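26S proteasome regulatory subunit rpn10 (Schizosaccharomyces pombe, PDB 2X5N) protects ubiquitin chains from disassembly by deubiquitinating enzymes and so promotes protein degradation by the 26S proteasome. Local coordinates at residues N56-L61 / I90-L95; A84-G89 / A111-P116; H166-P171 / D179-S184. All blocks are in the same frame, centred on the assembly; numbering follows the deposited sequence.

Interaction 1: N56-L61 / I90-L95; sequences NSPQVL and IQIAQL
The side chain of Ile92 turns so that its CG1 branch is anti to the carbonyl carbon (chi1 -69°). The branch then runs out extended (chi2 166°) and carries CD1 to Pro58. The same rotation sets CG2 anti to the backbone N, on the side of Val60. One isoleucine thus serves two partners. This is surface packing in the alpha/beta fold of a von Willebrand factor A domain. It joins helix 86-98 to the loop before edge strand 60-63 and to Val60 of that strand. Ile92 CD1 meets Pro58 CB at 4.0 Å. Ile92 CG2 meets Val60 CG2 more loosely, at 4.3 Å. The contact is wholly apolar and small. Ile92 also touches Met51 of strand 47-52, next to the edge strand in the sheet. Within each segment a glutamine bonds back to a backbone carbonyl. Gln59 folds back so that NE2 donates to Ser57 O at 3.1 Å, from above the carbonyl plane. On the helix, Gln94 OE1 is held by Asn134. Gln94 NE2 turns back to Ile90 O at 3.2 Å. Gln94 N also bonds to Ile90 O, and the two donors come from opposite faces of that carbonyl's plane.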
loop_
_atom_site.group_PDB
_atom_site.type_symbol
_atom_site.label_atom_id
_atom_site.label_comp_id
_atom_site.label_asym_id
_atom_site.label_seq_id
_atom_site.Cartn_x
_atom_site.Cartn_y
_atom_site.Cartn_z
ATOM N N ASN A 56 8.150 -10.361 -9.565
ATOM C CA ASN A 56 8.930 -9.856 -10.678
ATOM C C ASN A 56 8.447 -8.681 -11.493
ATOM O O ASN A 56 9.172 -8.124 -12.297
ATOM C CB ASN A 56 9.601 -10.950 -11.519
ATOM C CG ASN A 56 10.287 -11.981 -10.683
ATOM O OD1 ASN A 56 11.204 -11.665 -9.923
ATOM N ND2 ASN A 56 9.859 -13.239 -10.821
ATOM N N SER A 57 7.189 -8.322 -11.294
ATOM C CA SER A 57 6.549 -7.358 -12.175
ATOM C C SER A 57 5.241 -6.917 -11.563
ATOM O O SER A 57 4.317 -7.720 -11.418
ATOM C CB SER A 57 6.277 -7.963 -13.560
ATOM O OG SER A 57 5.745 -6.947 -14.382
ATOM N N PRO A 58 5.143 -5.646 -11.197
ATOM C CA PRO A 58 3.866 -5.134 -10.706
ATOM C C PRO A 58 2.658 -5.313 -11.580
ATOM O O PRO A 58 2.807 -5.069 -12.782
ATOM C CB PRO A 58 4.155 -3.696 -10.293
ATOM C CG PRO A 58 5.635 -3.627 -10.145
ATOM C CD PRO A 58 6.202 -4.631 -11.118
ATOM N N GLN A 59 1.518 -5.728 -11.048
ATOM C CA GLN A 59 0.339 -5.967 -11.857
ATOM C C GLN A 59 -0.844 -5.222 -11.276
ATOM O O GLN A 59 -1.013 -5.210 -10.080
ATOM C CB GLN A 59 -0.037 -7.443 -11.819
ATOM C CG GLN A 59 1.031 -8.408 -12.178
ATOM C CD GLN A 59 1.377 -8.353 -13.635
ATOM O OE1 GLN A 59 0.492 -8.390 -14.495
ATOM N NE2 GLN A 59 2.676 -8.309 -13.941
ATOM N N VAL A 60 -1.684 -4.630 -12.118
ATOM C CA VAL A 60 -2.946 -4.111 -11.650
ATOM C C VAL A 60 -3.938 -5.284 -11.564
ATOM O O VAL A 60 -4.256 -5.910 -12.572
ATOM C CB VAL A 60 -3.485 -2.991 -12.564
ATOM C CG1 VAL A 60 -4.847 -2.525 -12.060
ATOM C CG2 VAL A 60 -2.493 -1.848 -12.646
ATOM N N LEU A 61 -4.380 -5.598 -10.356
ATOM C CA LEU A 61 -5.337 -6.684 -10.118
ATOM C C LEU A 61 -6.785 -6.240 -10.163
ATOM O O LEU A 61 -7.647 -6.986 -10.598
ATOM C CB LEU A 61 -5.064 -7.333 -8.762
ATOM C CG LEU A 61 -3.719 -8.029 -8.570
ATOM C CD1 LEU A 61 -3.698 -8.780 -7.222
ATOM C CD2 LEU A 61 -3.353 -8.934 -9.743
ATOM N N ILE A 90 5.159 1.936 -7.527
ATOM C CA ILE A 90 4.557 3.216 -7.211
ATOM C C ILE A 90 4.477 4.121 -8.449
ATOM O O ILE A 90 3.653 5.028 -8.488
ATOM C CB ILE A 90 5.247 3.928 -6.032
ATOM C CG1 ILE A 90 6.705 4.221 -6.366
ATOM C CG2 ILE A 90 5.127 3.098 -4.751
ATOM C CD1 ILE A 90 7.421 5.084 -5.305
ATOM N N GLN A 91 5.288 3.856 -9.474
ATOM C CA GLN A 91 5.118 4.563 -10.748
ATOM C C GLN A 91 3.883 4.078 -11.512
ATOM O O GLN A 91 3.079 4.882 -11.982
ATOM C CB GLN A 91 6.382 4.425 -11.585
ATOM C CG GLN A 91 7.538 5.187 -11.028
ATOM C CD GLN A 91 8.750 5.133 -11.919
ATOM O OE1 GLN A 91 8.917 4.208 -12.715
ATOM N NE2 GLN A 91 9.615 6.138 -11.792
ATOM N N ILE A 92 3.714 2.760 -11.616
ATOM C CA ILE A 92 2.549 2.202 -12.279
ATOM C C ILE A 92 1.268 2.621 -11.551
ATOM O O ILE A 92 0.243 2.904 -12.172
ATOM C CB ILE A 92 2.675 0.687 -12.392
ATOM C CG1 ILE A 92 3.797 0.315 -13.379
ATOM C CG2 ILE A 92 1.364 0.047 -12.832
ATOM C CD1 ILE A 92 4.219 -1.143 -13.320
ATOM N N ALA A 93 1.326 2.685 -10.218
ATOM C CA ALA A 93 0.174 3.123 -9.440
ATOM C C ALA A 93 -0.209 4.542 -9.794
ATOM O O ALA A 93 -1.388 4.879 -9.872
ATOM C CB ALA A 93 0.479 3.022 -7.954
ATOM N N GLN A 94 0.779 5.416 -9.976
ATOM C CA GLN A 94 0.470 6.781 -10.397
ATOM C C GLN A 94 -0.181 6.825 -11.778
ATOM O O GLN A 94 -1.106 7.611 -12.010
ATOM C CB GLN A 94 1.723 7.631 -10.371
ATOM C CG GLN A 94 2.140 7.935 -8.938
ATOM C CD GLN A 94 3.396 8.745 -8.895
ATOM O OE1 GLN A 94 3.379 9.962 -9.149
ATOM N NE2 GLN A 94 4.510 8.099 -8.559
ATOM N N LEU A 95 0.302 5.999 -12.702
ATOM C CA LEU A 95 -0.331 5.897 -14.009
ATOM C C LEU A 95 -1.793 5.421 -13.860
ATOM O O LEU A 95 -2.705 5.983 -14.468
ATOM C CB LEU A 95 0.494 4.966 -14.914
ATOM C CG LEU A 95 -0.096 4.608 -16.289
ATOM C CD1 LEU A 95 -0.361 5.848 -17.128
ATOM C CD2 LEU A 95 0.836 3.677 -17.018
#

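Interaction 2: A84-G89 / A111-P116; sequences AKFGDG and AFVGSP
Ala111 sets its CB 4.4 Å from Phe86 CE1, in the first turn of helix 86-98. Phe112 points its side chain the other way, to Gln28, Thr31 and Val32 of helix 24-42. Val113 returns to the first face and makes the closest apolar contact, CG2 to Phe86 CD1 at 3.7 Å. The two side chains cross at about a right angle, and the methyl approaches the ring obliquely. Phe86, just after the N-cap Lys85, reaches it because CG is anti to the backbone N (chi1 176°). Gly114 turns the chain out of the strand, and its N bonds to Asp10 OD2. In the conformer described, one of two, Ser115 faces Ala84 CB with both CB and OG, its CB at 3.9 Å. Ser115 OG also bonds to the same Asp10 carboxylate oxygen. Asp10 and Ser12 sit where many von Willebrand factor A domains carry a DxSxS sequence, but Trp14 takes the place of the last serine here. Pro116 adds a weak link through a water. That water accepts from Phe86 N at 2.9 Å. It donates weakly to Ala84 O at 2.8 Å and also weakly to Pro116 O at 3.5 Å. The helix start lies over the central strand 106-113, with helix 24-42 on the far face and Ile140 of strand 136-143 beside Phe86 and Val113.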
loop_
_atom_site.group_PDB
_atom_site.type_symbol
_atom_site.label_atom_id
_atom_site.label_comp_id
_atom_site.label_asym_id
_atom_site.label_seq_id
_atom_site.Cartn_x
_atom_site.Cartn_y
_atom_site.Cartn_z
ATOM N N ALA A 84 10.457 -8.206 -5.505
ATOM C CA ALA A 84 9.626 -7.021 -5.387
ATOM C C ALA A 84 10.251 -5.879 -6.169
ATOM O O ALA A 84 11.473 -5.697 -6.151
ATOM C CB ALA A 84 9.482 -6.639 -3.938
ATOM N N LYS A 85 9.389 -5.081 -6.788
ATOM C CA LYS A 85 9.802 -3.941 -7.592
ATOM C C LYS A 85 9.074 -2.709 -7.091
ATOM O O LYS A 85 8.117 -2.246 -7.703
ATOM C CB LYS A 85 9.429 -4.197 -9.045
ATOM C CG LYS A 85 9.978 -5.507 -9.587
ATOM C CD LYS A 85 11.457 -5.417 -9.760
ATOM C CE LYS A 85 12.008 -6.663 -10.431
ATOM N NZ LYS A 85 13.439 -6.463 -10.788
ATOM N N PHE A 86 9.554 -2.172 -5.977
ATOM C CA PHE A 86 8.876 -1.085 -5.279
ATOM C C PHE A 86 8.697 0.166 -6.151
ATOM O O PHE A 86 7.579 0.668 -6.324
ATOM C CB PHE A 86 9.638 -0.722 -4.006
ATOM C CG PHE A 86 9.053 0.451 -3.283
ATOM C CD1 PHE A 86 7.904 0.320 -2.518
ATOM C CD2 PHE A 86 9.649 1.701 -3.355
ATOM C CE1 PHE A 86 7.348 1.418 -1.864
ATOM C CE2 PHE A 86 9.109 2.792 -2.688
ATOM C CZ PHE A 86 7.965 2.641 -1.948
ATOM N N GLY A 87 9.789 0.669 -6.723
ATOM C CA GLY A 87 9.699 1.894 -7.511
ATOM C C GLY A 87 8.833 1.733 -8.759
ATOM O O GLY A 87 8.032 2.599 -9.092
ATOM N N ASP A 88 8.999 0.630 -9.474
ATOM C CA ASP A 88 8.120 0.364 -10.612
ATOM C C ASP A 88 6.669 0.360 -10.158
ATOM O O ASP A 88 5.795 0.878 -10.848
ATOM C CB ASP A 88 8.434 -0.986 -11.267
ATOM C CG ASP A 88 9.693 -0.978 -12.097
ATOM O OD1 ASP A 88 10.199 0.086 -12.479
ATOM O OD2 ASP A 88 10.157 -2.074 -12.435
ATOM N N GLY A 89 6.394 -0.247 -8.997
ATOM C CA GLY A 89 5.033 -0.311 -8.487
ATOM C C GLY A 89 4.440 1.062 -8.212
ATOM O O GLY A 89 3.304 1.321 -8.610
ATOM N N ALA A 111 1.083 1.289 0.298
ATOM C CA ALA A 111 1.938 0.207 -0.144
ATOM C C ALA A 111 2.507 -0.574 1.026
ATOM O O ALA A 111 2.999 0.013 1.999
ATOM C CB ALA A 111 3.100 0.752 -0.982
ATOM N N PHE A 112 2.509 -1.888 0.882
ATOM C CA PHE A 112 3.168 -2.783 1.810
ATOM C C PHE A 112 4.568 -3.112 1.305
ATOM O O PHE A 112 4.756 -3.401 0.127
ATOM C CB PHE A 112 2.396 -4.087 1.918
ATOM C CG PHE A 112 1.061 -3.974 2.585
ATOM C CD1 PHE A 112 0.905 -4.333 3.919
ATOM C CD2 PHE A 112 -0.054 -3.524 1.878
ATOM C CE1 PHE A 112 -0.333 -4.273 4.532
ATOM C CE2 PHE A 112 -1.294 -3.461 2.494
ATOM C CZ PHE A 112 -1.436 -3.849 3.817
ATOM N N VAL A 113 5.545 -3.075 2.209
ATOM C CA VAL A 113 6.898 -3.475 1.894
ATOM C C VAL A 113 7.356 -4.493 2.936
ATOM O O VAL A 113 7.486 -4.181 4.121
ATOM C CB VAL A 113 7.848 -2.260 1.905
ATOM C CG1 VAL A 113 9.314 -2.727 1.701
ATOM C CG2 VAL A 113 7.429 -1.248 0.835
ATOM N N GLY A 114 7.579 -5.721 2.475
ATOM C CA GLY A 114 8.087 -6.807 3.309
ATOM C C GLY A 114 9.320 -7.431 2.710
ATOM O O GLY A 114 9.692 -8.554 3.061
ATOM N N SER A 115 9.992 -6.665 1.862
ATOM C CA SER A 115 11.125 -7.138 1.089
ATOM C C SER A 115 12.118 -5.995 0.921
ATOM O O SER A 115 11.745 -4.828 0.945
ATOM C CB SER A 115 10.656 -7.565 -0.293
ATOM O OG SER A 115 9.878 -6.527 -0.840
ATOM N N PRO A 116 13.392 -6.321 0.684
ATOM C CA PRO A 116 14.349 -5.277 0.354
ATOM C C PRO A 116 13.972 -4.350 -0.775
ATOM O O PRO A 116 13.517 -4.852 -1.785
ATOM C CB PRO A 116 15.708 -5.982 0.285
ATOM C CG PRO A 116 15.489 -7.302 0.924
ATOM C CD PRO A 116 14.024 -7.649 0.723
HETATM O O HOH W 1 11.641 -3.490 -4.376
#

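Interaction 3: H166-P171 / D179-S184; sequences HLVSIP and DLVNQS
Val168 pairs with Ser184 and Ile170 with Leu180, with Val181 between them. Val168 offers a forked bump. Its CG1 lies 3.8 Å from Ser184 CB, and its CG2 lies 3.7 Å from Ser184 OG. The small serine spans both prongs and lets the chain after the helix come close to the strand. The CG2 branch of Val181 reaches the notch between Val168 and Ile170. It is 4.5 Å from Val168 CG1 and 4.4 Å from Ile170 CG1, so it fits loosely. Ile170 then sends CG2 to Leu180 CD1 at 3.8 Å, and these two side chains cross obliquely. Leu180 CG is anti to its carbonyl carbon (chi1 -67°), which directs the branch toward Ile170. Ile170 has a second conformer, so its contacts hold for the one described. Ser184 also binds back to the last turn of the helix. Its OG donates to Val181 O at 2.7 Å, in the carbonyl plane and on a lone pair, and accepts from Ile186 N. Ser184 N bonds to Val181 O as well, so two donors grip that oxygen. With an alanine in its place, Val181 O would probably be left with one bond fewer, Ile186 N would be likely to lose its acceptor, and Val168 CG2 would lose the touch of OG. Val181 is buried further by Ile141 of strand 136-143 and by Thr31 and Met34 of helix 24-42. Leu167, on the other face of the strand, meets helix 151-159 instead. Strand 166-170 is at the edge of the sheet, beside strand 136-143. Helices packed on both faces of a mostly parallel sheet, here with the last helix folded back over the last strand, are typical of the von Willebrand factor A fold.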
loop_
_atom_site.group_PDB
_atom_site.type_symbol
_atom_site.label_atom_id
_atom_site.label_comp_id
_atom_site.label_asym_id
_atom_site.label_seq_id
_atom_site.Cartn_x
_atom_site.Cartn_y
_atom_site.Cartn_z
ATOM N N HIS A 166 2.477 8.715 5.600
ATOM C CA HIS A 166 2.800 7.989 6.829
ATOM C C HIS A 166 3.664 6.780 6.567
ATOM O O HIS A 166 3.476 6.084 5.577
ATOM C CB HIS A 166 1.526 7.512 7.557
ATOM C CG HIS A 166 0.548 8.610 7.774
ATOM N ND1 HIS A 166 -0.342 9.019 6.807
ATOM C CD2 HIS A 166 0.357 9.425 8.833
ATOM C CE1 HIS A 166 -1.046 10.038 7.265
ATOM N NE2 HIS A 166 -0.647 10.300 8.497
ATOM N N LEU A 167 4.593 6.552 7.479
ATOM C CA LEU A 167 5.345 5.312 7.543
ATOM C C LEU A 167 4.922 4.585 8.808
ATOM O O LEU A 167 5.079 5.109 9.923
ATOM C CB LEU A 167 6.839 5.596 7.572
ATOM C CG LEU A 167 7.714 4.356 7.731
ATOM C CD1 LEU A 167 7.537 3.373 6.600
ATOM C CD2 LEU A 167 9.164 4.787 7.835
ATOM N N VAL A 168 4.376 3.390 8.627
ATOM C CA VAL A 168 3.923 2.548 9.729
ATOM C C VAL A 168 4.846 1.323 9.691
ATOM O O VAL A 168 4.786 0.507 8.763
ATOM C CB VAL A 168 2.450 2.139 9.575
ATOM C CG1 VAL A 168 2.019 1.155 10.674
ATOM C CG2 VAL A 168 1.554 3.391 9.539
ATOM N N SER A 169 5.681 1.168 10.715
ATOM C CA SER A 169 6.702 0.126 10.739
ATOM C C SER A 169 6.340 -0.826 11.858
ATOM O O SER A 169 6.264 -0.401 13.005
ATOM C CB SER A 169 8.069 0.757 11.017
ATOM O OG SER A 169 8.404 1.704 10.033
ATOM N N ILE A 170 6.147 -2.103 11.535
ATOM C CA ILE A 170 5.658 -3.046 12.528
ATOM C C ILE A 170 6.579 -4.244 12.552
ATOM O O ILE A 170 6.631 -4.983 11.584
ATOM C CB ILE A 170 4.272 -3.564 12.160
ATOM C CG1 ILE A 170 3.275 -2.407 12.026
ATOM C CG2 ILE A 170 3.786 -4.574 13.197
ATOM C CD1 ILE A 170 3.044 -1.642 13.297
ATOM N N PRO A 171 7.336 -4.422 13.636
ATOM C CA PRO A 171 8.139 -5.625 13.810
ATOM C C PRO A 171 7.416 -6.933 13.924
ATOM O O PRO A 171 6.225 -6.910 14.231
ATOM C CB PRO A 171 9.113 -5.319 14.956
ATOM C CG PRO A 171 8.740 -3.953 15.452
ATOM C CD PRO A 171 7.466 -3.497 14.771
ATOM N N ASP A 179 -4.600 -5.701 13.145
ATOM C CA ASP A 179 -4.957 -5.000 14.374
ATOM C C ASP A 179 -3.958 -3.891 14.655
ATOM O O ASP A 179 -4.336 -2.784 15.008
ATOM C CB ASP A 179 -5.015 -5.968 15.558
ATOM C CG ASP A 179 -6.163 -6.962 15.441
ATOM O OD1 ASP A 179 -7.210 -6.594 14.880
ATOM O OD2 ASP A 179 -6.016 -8.108 15.896
ATOM N N LEU A 180 -2.676 -4.198 14.531
ATOM C CA LEU A 180 -1.634 -3.205 14.789
ATOM C C LEU A 180 -1.713 -2.021 13.827
ATOM O O LEU A 180 -1.611 -0.875 14.242
ATOM C CB LEU A 180 -0.268 -3.877 14.737
ATOM C CG LEU A 180 -0.055 -4.863 15.889
ATOM C CD1 LEU A 180 1.132 -5.766 15.601
ATOM C CD2 LEU A 180 0.152 -4.107 17.206
ATOM N N VAL A 181 -1.918 -2.282 12.543
ATOM C CA VAL A 181 -2.079 -1.193 11.588
ATOM C C VAL A 181 -3.395 -0.432 11.838
ATOM O O VAL A 181 -3.479 0.784 11.649
ATOM C CB VAL A 181 -1.973 -1.683 10.133
ATOM C CG1 VAL A 181 -2.137 -0.523 9.180
ATOM C CG2 VAL A 181 -0.622 -2.374 9.893
ATOM N N ASN A 182 -4.432 -1.138 12.247
ATOM C CA ASN A 182 -5.681 -0.468 12.571
ATOM C C ASN A 182 -5.480 0.512 13.734
ATOM O O ASN A 182 -6.190 1.512 13.814
ATOM C CB ASN A 182 -6.785 -1.479 12.893
ATOM C CG ASN A 182 -8.165 -0.849 12.931
ATOM O OD1 ASN A 182 -8.509 -0.045 12.094
ATOM N ND2 ASN A 182 -8.969 -1.239 13.908
ATOM N N GLN A 183 -4.489 0.245 14.590
ATOM C CA GLN A 183 -4.168 1.066 15.757
ATOM C C GLN A 183 -3.174 2.181 15.431
ATOM O O GLN A 183 -2.743 2.941 16.318
ATOM C CB GLN A 183 -3.554 0.168 16.854
ATOM C CG GLN A 183 -4.538 -0.856 17.464
ATOM C CD GLN A 183 -3.852 -2.047 18.156
ATOM O OE1 GLN A 183 -2.722 -1.948 18.644
ATOM N NE2 GLN A 183 -4.550 -3.178 18.203
ATOM N N SER A 184 -2.784 2.262 14.166
ATOM C CA SER A 184 -1.827 3.265 13.692
ATOM C C SER A 184 -2.551 4.476 13.139
ATOM O O SER A 184 -3.772 4.465 13.013
ATOM C CB SER A 184 -0.932 2.677 12.596
ATOM O OG SER A 184 -1.567 2.658 11.315
#

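All three bring a helix or its flanking loop against elements of one mixed sheet. Interaction 2 is the buried one and sits on the central strand 106-113. Interaction 1 is at the surface beside edge strand 60-63, and interaction 3 is partly buried on the other edge strand, 166-170. Interactions 1 and 2 share helix 86-98 and touch, with Pro58 CG 3.6 Å from Gly89 N. Interactions 1 and 3 lie on opposite sides of the chain's centre, their own centres about 23 Å apart. Interaction 1 rests on aliphatic groups alone. Interaction 2 adds an aromatic ring and a water. Interaction 3 joins aliphatic packing to a serine that also bonds back to the helix end.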